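PDB 6UKF: HhaI Restriction Endonuclease from Haemophilus parahaemolyticus, which cleaves double-stranded DNA, as a type II restriction endonuclease recognising the sequence GCGC. Local coordinates for residues Ser94-Leu99 and Lys104-Pro109; Lys16-Lys21 and Ala251-Ile256. All coordinates share one frame; numbering follows the deposited sequence.

Interaction 1: residues Ser94-Leu99 and Lys104-Pro109; sequences SEYANL and KIIPLP. With EDO (1,2-ethanediol), chain N.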
ATOM      1  N   SER A  94     -13.288  21.879  10.436  1.00 15.79           N
ATOM      2  CA  SER A  94     -14.352  22.112   9.468  1.00 18.77           C
ATOM      3  C   SER A  94     -13.927  21.754   8.055  1.00 16.94           C
ATOM      4  O   SER A  94     -14.751  21.295   7.257  1.00 18.76           O
ATOM      5  CB  SER A  94     -14.753  23.587   9.496  1.00 23.84           C
ATOM      6  OG  SER A  94     -13.675  24.421   9.101  1.00 29.57           O
ATOM      7  N   GLU A  95     -12.677  22.010   7.710  1.00 16.07           N
ATOM      8  CA  GLU A  95     -12.159  21.788   6.340  1.00 15.74           C
ATOM      9  C   GLU A  95     -11.896  20.306   6.046  1.00 14.65           C
ATOM     10  O   GLU A  95     -11.790  19.972   4.875  1.00 17.22           O
ATOM     11  CB  GLU A  95     -10.860  22.561   6.136  1.00 20.50           C
ATOM     12  CG  GLU A  95     -10.970  24.045   6.420  1.00 29.71           C
ATOM     13  CD  GLU A  95     -12.298  24.716   6.120  1.00 37.37           C
ATOM     14  OE1 GLU A  95     -12.920  24.363   5.099  1.00 39.94           O
ATOM     15  OE2 GLU A  95     -12.698  25.611   6.896  1.00 40.64           O
ATOM     16  N   TYR A  96     -11.790  19.438   7.050  1.00 12.49           N
ATOM     17  CA  TYR A  96     -11.482  18.034   6.826  1.00 11.90           C
ATOM     18  C   TYR A  96     -12.580  17.082   7.271  1.00 12.22           C
ATOM     19  O   TYR A  96     -12.495  15.887   6.968  1.00 14.69           O
ATOM     20  CB  TYR A  96     -10.160  17.669   7.518  1.00 11.88           C
ATOM     21  CG  TYR A  96      -8.974  18.326   6.854  1.00 11.42           C
ATOM     22  CD1 TYR A  96      -8.399  17.768   5.723  1.00 11.39           C
ATOM     23  CD2 TYR A  96      -8.449  19.516   7.337  1.00 11.60           C
ATOM     24  CE1 TYR A  96      -7.328  18.366   5.097  1.00 11.54           C
ATOM     25  CE2 TYR A  96      -7.374  20.122   6.719  1.00 12.15           C
ATOM     26  CZ  TYR A  96      -6.818  19.542   5.600  1.00 11.39           C
ATOM     27  OH  TYR A  96      -5.754  20.147   4.980  1.00 12.94           O
ATOM     28  N   ALA A  97     -13.618  17.574   7.947  1.00 13.16           N
ATOM     29  CA  ALA A  97     -14.609  16.685   8.538  1.00 15.86           C
ATOM     30  C   ALA A  97     -15.592  16.114   7.524  1.00 15.31           C
ATOM     31  O   ALA A  97     -16.181  15.061   7.788  1.00 18.71           O
ATOM     32  CB  ALA A  97     -15.371  17.411   9.647  1.00 19.57           C
ATOM     33  N   ASN A  98     -15.795  16.772   6.385  1.00 13.79           N
ATOM     34  CA  ASN A  98     -16.631  16.220   5.319  1.00 15.11           C
ATOM     35  C   ASN A  98     -15.748  15.312   4.471  1.00 14.65           C
ATOM     36  O   ASN A  98     -15.029  15.775   3.582  1.00 18.07           O
ATOM     37  CB  ASN A  98     -17.276  17.327   4.491  1.00 16.23           C
ATOM     38  CG  ASN A  98     -18.451  17.980   5.203  1.00 21.77           C
ATOM     39  OD1 ASN A  98     -18.953  17.465   6.202  1.00 24.64           O
ATOM     40  ND2 ASN A  98     -18.902  19.114   4.680  1.00 23.83           N
ATOM     41  N   LEU A  99     -15.800  14.013   4.754  1.00 14.42           N
ATOM     42  CA  LEU A  99     -14.927  13.053   4.096  1.00 13.85           C
ATOM     43  C   LEU A  99     -15.276  12.937   2.617  1.00 14.14           C
ATOM     44  O   LEU A  99     -16.433  13.080   2.216  1.00 17.12           O
ATOM     45  CB  LEU A  99     -15.067  11.685   4.764  1.00 14.79           C
ATOM     46  CG  LEU A  99     -14.933  11.667   6.289  1.00 18.61           C
ATOM     47  CD1 LEU A  99     -14.973  10.241   6.817  1.00 18.81           C
ATOM     48  CD2 LEU A  99     -13.659  12.368   6.745  1.00 18.25           C
ATOM     49  N   LYS A 104      -8.581  15.640   0.441  1.00 10.53           N
ATOM     50  CA  LYS A 104      -8.155  17.018   0.649  1.00 11.18           C
ATOM     51  C   LYS A 104      -6.705  17.013   1.098  1.00  9.94           C
ATOM     52  O   LYS A 104      -6.353  16.363   2.089  1.00 10.71           O
ATOM     53  CB  LYS A 104      -9.025  17.762   1.666  1.00 13.34           C
ATOM     54  CG  LYS A 104      -8.625  19.226   1.806  1.00 15.98           C
ATOM     55  CD  LYS A 104      -9.644  20.047   2.579  1.00 18.03           C
ATOM     56  CE  LYS A 104     -10.849  20.393   1.720  1.00 18.42           C
ATOM     57  NZ  LYS A 104     -11.798  21.286   2.430  1.00 19.57           N
ATOM     58  N   ILE A 105      -5.873  17.751   0.366  1.00 10.09           N
ATOM     59  CA  ILE A 105      -4.445  17.783   0.633  1.00 10.16           C
ATOM     60  C   ILE A 105      -4.184  18.485   1.957  1.00 10.61           C
ATOM     61  O   ILE A 105      -4.963  19.336   2.411  1.00 11.82           O
ATOM     62  CB  ILE A 105      -3.743  18.490  -0.541  1.00 12.20           C
ATOM     63  CG1 ILE A 105      -2.231  18.256  -0.513  1.00 15.61           C
ATOM     64  CG2 ILE A 105      -4.066  19.982  -0.532  1.00 17.07           C
ATOM     65  CD1 ILE A 105      -1.597  18.371  -1.880  1.00 18.06           C
ATOM     66  N   ILE A 106      -3.077  18.115   2.595  1.00 10.35           N
ATOM     67  CA  ILE A 106      -2.667  18.670   3.874  1.00  9.90           C
ATOM     68  C   ILE A 106      -1.434  19.540   3.625  1.00  9.49           C
ATOM     69  O   ILE A 106      -0.366  19.016   3.277  1.00 10.22           O
ATOM     70  CB  ILE A 106      -2.385  17.564   4.901  1.00 10.85           C
ATOM     71  CG1 ILE A 106      -3.681  16.802   5.195  1.00 14.97           C
ATOM     72  CG2 ILE A 106      -1.820  18.158   6.180  1.00 11.89           C
ATOM     73  CD1 ILE A 106      -3.477  15.381   5.689  1.00 17.51           C
ATOM     74  N   PRO A 107      -1.541  20.881   3.772  1.00  9.37           N
ATOM     75  CA  PRO A 107      -0.455  21.795   3.403  1.00 10.44           C
ATOM     76  C   PRO A 107       0.568  22.031   4.514  1.00 10.26           C
ATOM     77  O   PRO A 107       0.942  23.171   4.809  1.00 13.92           O
ATOM     78  CB  PRO A 107      -1.206  23.084   3.065  1.00 11.66           C
ATOM     79  CG  PRO A 107      -2.338  23.074   4.042  1.00 11.79           C
ATOM     80  CD  PRO A 107      -2.763  21.622   4.140  1.00 10.65           C
ATOM     81  N   LEU A 108       1.033  20.961   5.130  1.00  9.55           N
ATOM     82  CA  LEU A 108       2.120  21.092   6.087  1.00  9.51           C
ATOM     83  C   LEU A 108       3.456  21.002   5.370  1.00  9.11           C
ATOM     84  O   LEU A 108       3.527  20.564   4.218  1.00  8.90           O
ATOM     85  CB  LEU A 108       2.027  19.993   7.140  1.00  8.96           C
ATOM     86  CG  LEU A 108       0.959  20.211   8.211  1.00  9.91           C
ATOM     87  CD1 LEU A 108       0.803  18.960   9.056  1.00 11.84           C
ATOM     88  CD2 LEU A 108       1.299  21.414   9.079  1.00 12.68           C
ATOM     89  N   PRO A 109       4.540  21.423   6.020  1.00  9.05           N
ATOM     90  CA  PRO A 109       5.857  21.313   5.383  1.00  9.34           C
ATOM     91  C   PRO A 109       6.146  19.881   4.958  1.00  9.13           C
ATOM     92  O   PRO A 109       5.856  18.928   5.682  1.00  8.67           O
ATOM     93  CB  PRO A 109       6.820  21.784   6.477  1.00 10.41           C
ATOM     94  CG  PRO A 109       6.000  22.711   7.312  1.00 10.98           C
ATOM     95  CD  PRO A 109       4.622  22.096   7.329  1.00 10.03           C
TER
HETATM   96  C1  EDO N 711     -11.651  25.222  11.532  1.00 39.17           C
HETATM   97  O1  EDO N 711     -11.660  25.564  10.142  1.00 40.93           O
HETATM   98  C2  EDO N 711     -13.074  24.941  12.000  1.00 38.30           C
HETATM   99  O2  EDO N 711     -13.082  23.754  12.800  1.00 35.11           O
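K104 reaches across the ring of Y96 at about a right angle to hold the backbone oxygen of E95. CB lies 3.9 Å from Y96 CE1, already beside the ring. CG makes the closest carbon contact, 3.6 Å from the same Y96 CE1. CD then passes over the face, 4.2 Å from the centroid of the Y96 ring, which is a CH-pi contact. A bend at this point (chi3 -78°) lifts the end of the chain away from the ring while keeping it over the face, and NZ donates to E95 O at 2.8 Å. The bond lies in the carbonyl plane, on a lone pair, with a C=O...N angle of 136°. The carboxylate of E95 stays beyond salt-bridge range, OE1 being 4.2 Å from K104 NZ, although opposite charges may still attract weakly.

The short, weakly bonded helix 93-96 is thereby tied to the edge strand 104-105, which pairs antiparallel with strand 148-156, the bearer of the calcium ligands S151 and T153; the side chain of I105 comes within about 5 Å of that calcium ion.

At the far end of the ring, Y96 OH donates to I105 O at 2.8 Å, tilted 22° from the carbonyl plane. P107 CD, 3.4 Å from Y96 OH, closes in from the opposite direction, where P107 centres an inverse gamma turn. F88 of helix 80-91 packs against both Y96 and P107.

Interaction 2: residues Lys16-Lys21 and Ala251-Ile256; sequences KTYGNK and AFEAAI. With EDO (1,2-ethanediol), chain L; EDO (1,2-ethanediol), chain J.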
ATOM      1  N   LYS A  16      21.070 -10.831  -8.615  1.00 10.75           N
ATOM      2  CA  LYS A  16      22.121 -11.023  -9.611  1.00 12.52           C
ATOM      3  C   LYS A  16      23.306 -10.093  -9.373  1.00 12.24           C
ATOM      4  O   LYS A  16      24.436 -10.427  -9.743  1.00 12.96           O
ATOM      5  CB  LYS A  16      21.569 -10.822 -11.024  1.00 19.07           C
ATOM      6  CG  LYS A  16      21.426  -9.371 -11.437  1.00 23.15           C
ATOM      7  N   THR A  17      23.074  -8.933  -8.761  1.00 11.31           N
ATOM      8  CA  THR A  17      24.136  -7.956  -8.559  1.00 12.03           C
ATOM      9  C   THR A  17      24.912  -8.202  -7.273  1.00 11.92           C
ATOM     10  O   THR A  17      26.140  -8.058  -7.252  1.00 13.17           O
ATOM     11  CB  THR A  17      23.540  -6.544  -8.518  1.00 12.35           C
ATOM     12  OG1 THR A  17      22.822  -6.286  -9.730  1.00 14.18           O
ATOM     13  CG2 THR A  17      24.634  -5.499  -8.343  1.00 14.79           C
ATOM     14  N   TYR A  18      24.218  -8.569  -6.198  1.00 11.37           N
ATOM     15  CA  TYR A  18      24.816  -8.637  -4.875  1.00 12.11           C
ATOM     16  C   TYR A  18      24.786 -10.026  -4.266  1.00 14.02           C
ATOM     17  O   TYR A  18      25.231 -10.193  -3.125  1.00 18.31           O
ATOM     18  CB  TYR A  18      24.126  -7.638  -3.939  1.00 13.04           C
ATOM     19  CG  TYR A  18      24.419  -6.211  -4.324  1.00 12.54           C
ATOM     20  CD1 TYR A  18      25.710  -5.707  -4.231  1.00 13.85           C
ATOM     21  CD2 TYR A  18      23.420  -5.372  -4.795  1.00 13.54           C
ATOM     22  CE1 TYR A  18      25.998  -4.410  -4.587  1.00 14.11           C
ATOM     23  CE2 TYR A  18      23.701  -4.064  -5.152  1.00 14.49           C
ATOM     24  CZ  TYR A  18      24.995  -3.593  -5.045  1.00 12.09           C
ATOM     25  OH  TYR A  18      25.293  -2.299  -5.394  1.00 14.58           O
ATOM     26  N   GLY A  19      24.306 -11.023  -4.993  1.00 12.68           N
ATOM     27  CA  GLY A  19      24.237 -12.371  -4.479  1.00 13.86           C
ATOM     28  C   GLY A  19      22.834 -12.737  -4.030  1.00 12.31           C
ATOM     29  O   GLY A  19      21.987 -11.884  -3.754  1.00 11.08           O
ATOM     30  N   ASN A  20      22.600 -14.045  -3.942  1.00 12.48           N
ATOM     31  CA  ASN A  20      21.263 -14.588  -3.706  1.00 12.76           C
ATOM     32  C   ASN A  20      20.933 -14.511  -2.216  1.00 12.35           C
ATOM     33  O   ASN A  20      20.911 -15.504  -1.486  1.00 14.76           O
ATOM     34  CB  ASN A  20      21.179 -16.007  -4.249  1.00 16.03           C
ATOM     35  CG  ASN A  20      21.338 -16.058  -5.756  1.00 18.37           C
ATOM     36  OD1 ASN A  20      22.244 -16.710  -6.276  1.00 23.23           O
ATOM     37  ND2 ASN A  20      20.457 -15.364  -6.465  1.00 19.36           N
ATOM     38  N   LYS A  21      20.659 -13.280  -1.772  1.00 11.51           N
ATOM     39  CA  LYS A  21      20.388 -12.986  -0.371  1.00 11.35           C
ATOM     40  C   LYS A  21      19.102 -12.196  -0.176  1.00 10.79           C
ATOM     41  O   LYS A  21      18.833 -11.746   0.943  1.00 13.63           O
ATOM     42  CB  LYS A  21      21.556 -12.214   0.258  1.00 13.90           C
ATOM     43  CG  LYS A  21      22.910 -12.885   0.108  1.00 15.11           C
ATOM     44  CD  LYS A  21      22.987 -14.158   0.927  1.00 14.70           C
ATOM     45  CE  LYS A  21      23.028 -13.857   2.417  1.00 15.79           C
ATOM     46  NZ  LYS A  21      23.136 -15.092   3.245  1.00 16.14           N
ATOM     47  N   ALA A 251      26.606   2.981   1.035  1.00  8.14           N
ATOM     48  CA  ALA A 251      25.957   2.654   2.300  1.00  8.35           C
ATOM     49  C   ALA A 251      25.246   1.310   2.213  1.00  7.71           C
ATOM     50  O   ALA A 251      25.292   0.511   3.154  1.00  8.03           O
ATOM     51  CB  ALA A 251      24.966   3.751   2.684  1.00  9.39           C
ATOM     52  N   PHE A 252      24.572   1.048   1.092  1.00  7.28           N
ATOM     53  CA  PHE A 252      23.916  -0.242   0.911  1.00  7.32           C
ATOM     54  C   PHE A 252      24.935  -1.370   0.867  1.00  7.14           C
ATOM     55  O   PHE A 252      24.745  -2.420   1.493  1.00  7.75           O
ATOM     56  CB  PHE A 252      23.100  -0.228  -0.379  1.00  7.40           C
ATOM     57  CG  PHE A 252      22.377  -1.514  -0.650  1.00  8.11           C
ATOM     58  CD1 PHE A 252      21.302  -1.893   0.136  1.00  8.38           C
ATOM     59  CD2 PHE A 252      22.767  -2.346  -1.686  1.00  8.96           C
ATOM     60  CE1 PHE A 252      20.629  -3.072  -0.105  1.00  9.41           C
ATOM     61  CE2 PHE A 252      22.098  -3.533  -1.929  1.00 10.11           C
ATOM     62  CZ  PHE A 252      21.026  -3.892  -1.141  1.00 10.04           C
ATOM     63  N   GLU A 253      26.021  -1.169   0.125  1.00  7.39           N
ATOM     64  CA  GLU A 253      27.055  -2.189   0.027  1.00  7.88           C
ATOM     65  C   GLU A 253      27.709  -2.451   1.372  1.00  8.22           C
ATOM     66  O   GLU A 253      28.126  -3.583   1.645  1.00 10.06           O
ATOM     67  CB  GLU A 253      28.063  -1.776  -1.042  1.00  8.82           C
ATOM     68  CG  GLU A 253      27.445  -1.876  -2.426  1.00 10.00           C
ATOM     69  CD  GLU A 253      28.328  -1.362  -3.536  1.00 13.02           C
ATOM     70  OE1 GLU A 253      29.464  -0.928  -3.256  1.00 16.94           O
ATOM     71  OE2 GLU A 253      27.871  -1.397  -4.698  1.00 14.46           O
ATOM     72  N   ALA A 254      27.794  -1.437   2.231  1.00  8.00           N
ATOM     73  CA  ALA A 254      28.272  -1.668   3.588  1.00  8.37           C
ATOM     74  C   ALA A 254      27.259  -2.479   4.385  1.00  8.37           C
ATOM     75  O   ALA A 254      27.616  -3.456   5.051  1.00  9.45           O
ATOM     76  CB  ALA A 254      28.553  -0.335   4.280  1.00  9.07           C
ATOM     77  N   ALA A 255      25.981  -2.097   4.308  1.00  8.27           N
ATOM     78  CA  ALA A 255      24.955  -2.750   5.116  1.00  8.73           C
ATOM     79  C   ALA A 255      24.894  -4.248   4.844  1.00  9.14           C
ATOM     80  O   ALA A 255      24.748  -5.049   5.776  1.00 10.23           O
ATOM     81  CB  ALA A 255      23.595  -2.106   4.844  1.00  9.56           C
ATOM     82  N   ILE A 256      24.985  -4.650   3.574  1.00  8.70           N
ATOM     83  CA  ILE A 256      24.881  -6.070   3.238  1.00  9.29           C
ATOM     84  C   ILE A 256      26.169  -6.827   3.508  1.00 10.45           C
ATOM     85  O   ILE A 256      26.194  -8.057   3.362  1.00 14.58           O
ATOM     86  CB  ILE A 256      24.431  -6.297   1.781  1.00  9.20           C
ATOM     87  CG1 ILE A 256      25.476  -5.763   0.798  1.00 10.44           C
ATOM     88  CG2 ILE A 256      23.078  -5.651   1.545  1.00  9.65           C
ATOM     89  CD1 ILE A 256      25.136  -6.017  -0.656  1.00 12.31           C
TER
HETATM   90  C1  EDO L 709      25.591  -9.694   0.271  1.00 44.84           C
HETATM   91  O1  EDO L 709      25.689 -10.291   1.570  1.00 43.77           O
HETATM   92  C2  EDO L 709      26.804 -10.078  -0.571  1.00 46.03           C
HETATM   93  O2  EDO L 709      28.008  -9.761   0.137  1.00 47.13           O
HETATM   94  C1  EDO J 707      31.222   0.516  -5.812  1.00 49.97           C
HETATM   95  O1  EDO J 707      30.661   1.329  -4.773  1.00 48.73           O
HETATM   96  C2  EDO J 707      30.291  -0.654  -6.099  1.00 51.00           C
HETATM   97  O2  EDO J 707      30.794  -1.406  -7.208  1.00 52.67           O
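The ring of Y18 is met by three side chains of 251-256. F252 presents its edge to one face: the centroids of the Y18 and F252 rings are 5.3 Å apart and the planes stand at 71°, a T-shaped pair whose shortest contact, Y18 CE2 to F252 CE2, is 3.6 Å. Near the CB end of the ring I256 CD1 approaches obliquely, 3.6 Å from Y18 CD1, on the same side of the ring plane as F252. E253 crosses the tyrosine at about a right angle, CG lying 3.6 Å from Y18 CE1. Its OE2 sits in the ring plane at the edge, 2.8 Å from Y18 OH, as if accepting the hydroxyl proton, but that oxygen is less surely placed and the bond is correspondingly doubtful.

One step outward, T17 CG2 rests 3.6 Å above the plane of the Y18 ring, on the face opposite F252, which sandwiches the ring. R249 NH1 makes a second hydrogen bond at Y18 OH. With CG anti to the backbone N (chi1 -180°), F252 extends toward Y18; F128 forms a further edge-to-face pair with it, and I256 CG2 lies over one of its faces. G19, with phi at 102°, leads the chain out of helix 3-18. The last turns of helices 3-18 and 242-255 thus meet beside the mixed sheet, with F43 and I45 of strand 43-47 touching F252 and F37 of strand 35-37 against I256.

In the fold
From the N terminus, the chain runs through helix 3-18 and opens at 16-21 the long loop that interaction 2 closes only at 251-256, near the C terminus, with 229 residues between. Interaction 1 is nested inside it, closing a loop of just four residues between 94-99 and 104-109. Interaction 2 joins the two terminal helices beside the mixed sheet; interaction 1 fastens a short helix to the edge of the antiparallel sheet that carries the calcium ligands. The contacts lie on opposite sides of the chain's centre, their own centres about 41 Å apart and nearest atoms about 25 Å apart, so neither touches the other.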